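Local coordinates for hypothetical acetyltransferase (PDB 1T82), which is a putative hotdog-fold thioesterase whose precise reaction is unsettled and which may instead act as an acyltransferase, at residues B[111-115]-B[116-120]. Residues are numbered along the deposited sequence; the frame is centred on the assembly and turned at random.
Sequences VRWPD and TNLSP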
loop_
_atom_site.group_PDB
_atom_site.type_symbol
_atom_site.label_atom_id
_atom_site.label_comp_id
_atom_site.label_asym_id
_atom_site.label_seq_id
_atom_site.Cartn_x
_atom_site.Cartn_y
_atom_site.Cartn_z
ATOM N N VAL B 111 4.893 -11.818 -10.449
ATOM C CA VAL B 111 5.460 -10.814 -11.338
ATOM C C VAL B 111 6.432 -11.529 -12.276
ATOM O O VAL B 111 7.197 -12.401 -11.851
ATOM C CB VAL B 111 6.195 -9.680 -10.561
ATOM C CG1 VAL B 111 7.364 -10.243 -9.766
ATOM C CG2 VAL B 111 6.669 -8.608 -11.535
ATOM N N ARG B 112 6.365 -11.181 -13.557
ATOM C CA ARG B 112 7.230 -11.772 -14.572
ATOM C C ARG B 112 8.169 -10.699 -15.101
ATOM O O ARG B 112 7.741 -9.595 -15.423
ATOM C CB ARG B 112 6.396 -12.349 -15.724
ATOM C CG ARG B 112 7.238 -13.007 -16.822
ATOM C CD ARG B 112 6.382 -13.785 -17.822
ATOM N NE ARG B 112 5.732 -14.946 -17.219
ATOM C CZ ARG B 112 6.369 -16.033 -16.795
ATOM N NH1 ARG B 112 7.688 -16.125 -16.904
ATOM N NH2 ARG B 112 5.682 -17.036 -16.261
ATOM N N TRP B 113 9.452 -11.028 -15.185
ATOM C CA TRP B 113 10.456 -10.090 -15.661
ATOM C C TRP B 113 10.278 -9.781 -17.152
ATOM O O TRP B 113 10.230 -10.691 -17.979
ATOM C CB TRP B 113 11.851 -10.671 -15.407
ATOM C CG TRP B 113 12.968 -9.731 -15.709
ATOM C CD1 TRP B 113 13.972 -9.914 -16.623
ATOM C CD2 TRP B 113 13.218 -8.466 -15.088
ATOM N NE1 TRP B 113 14.828 -8.842 -16.607
ATOM C CE2 TRP B 113 14.389 -7.936 -15.676
ATOM C CE3 TRP B 113 12.565 -7.725 -14.091
ATOM C CZ2 TRP B 113 14.923 -6.699 -15.300
ATOM C CZ3 TRP B 113 13.098 -6.494 -13.715
ATOM C CH2 TRP B 113 14.268 -5.993 -14.321
ATOM N N PRO B 114 10.169 -8.489 -17.508
ATOM C CA PRO B 114 9.996 -8.057 -18.900
ATOM C C PRO B 114 11.314 -7.867 -19.656
ATOM O O PRO B 114 11.349 -7.204 -20.692
ATOM C CB PRO B 114 9.226 -6.753 -18.751
ATOM C CG PRO B 114 9.842 -6.170 -17.518
ATOM C CD PRO B 114 9.919 -7.368 -16.582
ATOM N N ASP B 115 12.388 -8.450 -19.132
ATOM C CA ASP B 115 13.713 -8.353 -19.748
ATOM C C ASP B 115 14.195 -6.915 -19.909
ATOM O O ASP B 115 14.726 -6.539 -20.956
ATOM C CB ASP B 115 13.732 -9.028 -21.121
ATOM C CG ASP B 115 13.441 -10.509 -21.054
ATOM O OD1 ASP B 115 13.726 -11.134 -20.008
ATOM O OD2 ASP B 115 12.942 -11.053 -22.061
ATOM N N THR B 116 14.018 -6.119 -18.863
ATOM C CA THR B 116 14.431 -4.724 -18.878
ATOM C C THR B 116 15.949 -4.621 -18.928
ATOM O O THR B 116 16.658 -5.411 -18.304
ATOM C CB THR B 116 13.927 -4.001 -17.622
ATOM O OG1 THR B 116 12.546 -4.314 -17.427
ATOM C CG2 THR B 116 14.084 -2.493 -17.771
ATOM N N ASN B 117 16.444 -3.645 -19.678
ATOM C CA ASN B 117 17.881 -3.437 -19.800
ATOM C C ASN B 117 18.369 -2.706 -18.557
ATOM O O ASN B 117 17.994 -1.559 -18.318
ATOM C CB ASN B 117 18.180 -2.607 -21.050
ATOM C CG ASN B 117 19.664 -2.489 -21.335
ATOM O OD1 ASN B 117 20.064 -1.910 -22.345
ATOM N ND2 ASN B 117 20.489 -3.034 -20.449
ATOM N N LEU B 118 19.199 -3.373 -17.762
ATOM C CA LEU B 118 19.720 -2.765 -16.546
ATOM C C LEU B 118 21.146 -2.265 -16.741
ATOM O O LEU B 118 21.780 -1.813 -15.791
ATOM C CB LEU B 118 19.683 -3.769 -15.391
ATOM C CG LEU B 118 18.300 -4.324 -15.037
ATOM C CD1 LEU B 118 18.435 -5.341 -13.917
ATOM C CD2 LEU B 118 17.378 -3.183 -14.619
ATOM N N SER B 119 21.641 -2.330 -17.976
ATOM C CA SER B 119 23.001 -1.881 -18.270
ATOM C C SER B 119 23.305 -0.462 -17.777
ATOM O O SER B 119 24.422 -0.186 -17.341
ATOM C CB SER B 119 23.297 -1.990 -19.776
ATOM O OG SER B 119 22.430 -1.183 -20.553
ATOM N N PRO B 120 22.324 0.458 -17.840
ATOM C CA PRO B 120 22.580 1.824 -17.372
ATOM C C PRO B 120 23.158 1.860 -15.956
ATOM O O PRO B 120 24.015 2.686 -15.649
ATOM C CB PRO B 120 21.203 2.475 -17.456
ATOM C CG PRO B 120 20.619 1.821 -18.662
ATOM C CD PRO B 120 20.986 0.365 -18.456
HETATM O O HOH W 1 17.160 -8.018 -18.195
#
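The indole of W113 lies across the backbone that follows it, with T116 beneath one of its faces. On that face the backbone N of D115 and that of T116 each sit 3.3 Å from the plane of the W113 ring, displaced toward its rim, and P114 adds its CD to the same side. In the plane of the indole, at its pyrrole edge, NE1 of W113 donates to a water 2.9 Å away. The same water donates to the carbonyl O of T116 at 2.7 Å, so a single solvent molecule links the indole N-H to the main chain. W113 turns CG anti to its own backbone nitrogen (chi1 -173°), which carries the ring forward along the chain. The T116 side chain crosses the indole at about a right angle, its CB 3.7 Å from CZ2 of W113, while OG1 of T116 packs 3.3 Å from CG of P114. L118 reaches the benzo end obliquely, CD1 standing 4.0 Å from CZ2 of W113. With an alanine in place of this tryptophan the water loses its indole donor, and a gap is likely to open between L118 and the backbone of T116. The left-handed backbone of D115 (phi 58°, psi 45°) helps bend the chain beneath the indole as it leaves strand 108-112. Here W113 packs against M76 and Q80 of the hotdog's long helix 62-84 and V129 and L131 of strand 127-137, where V129 also meets T116, so the start of the connection between the two strands lies against both helix and sheet.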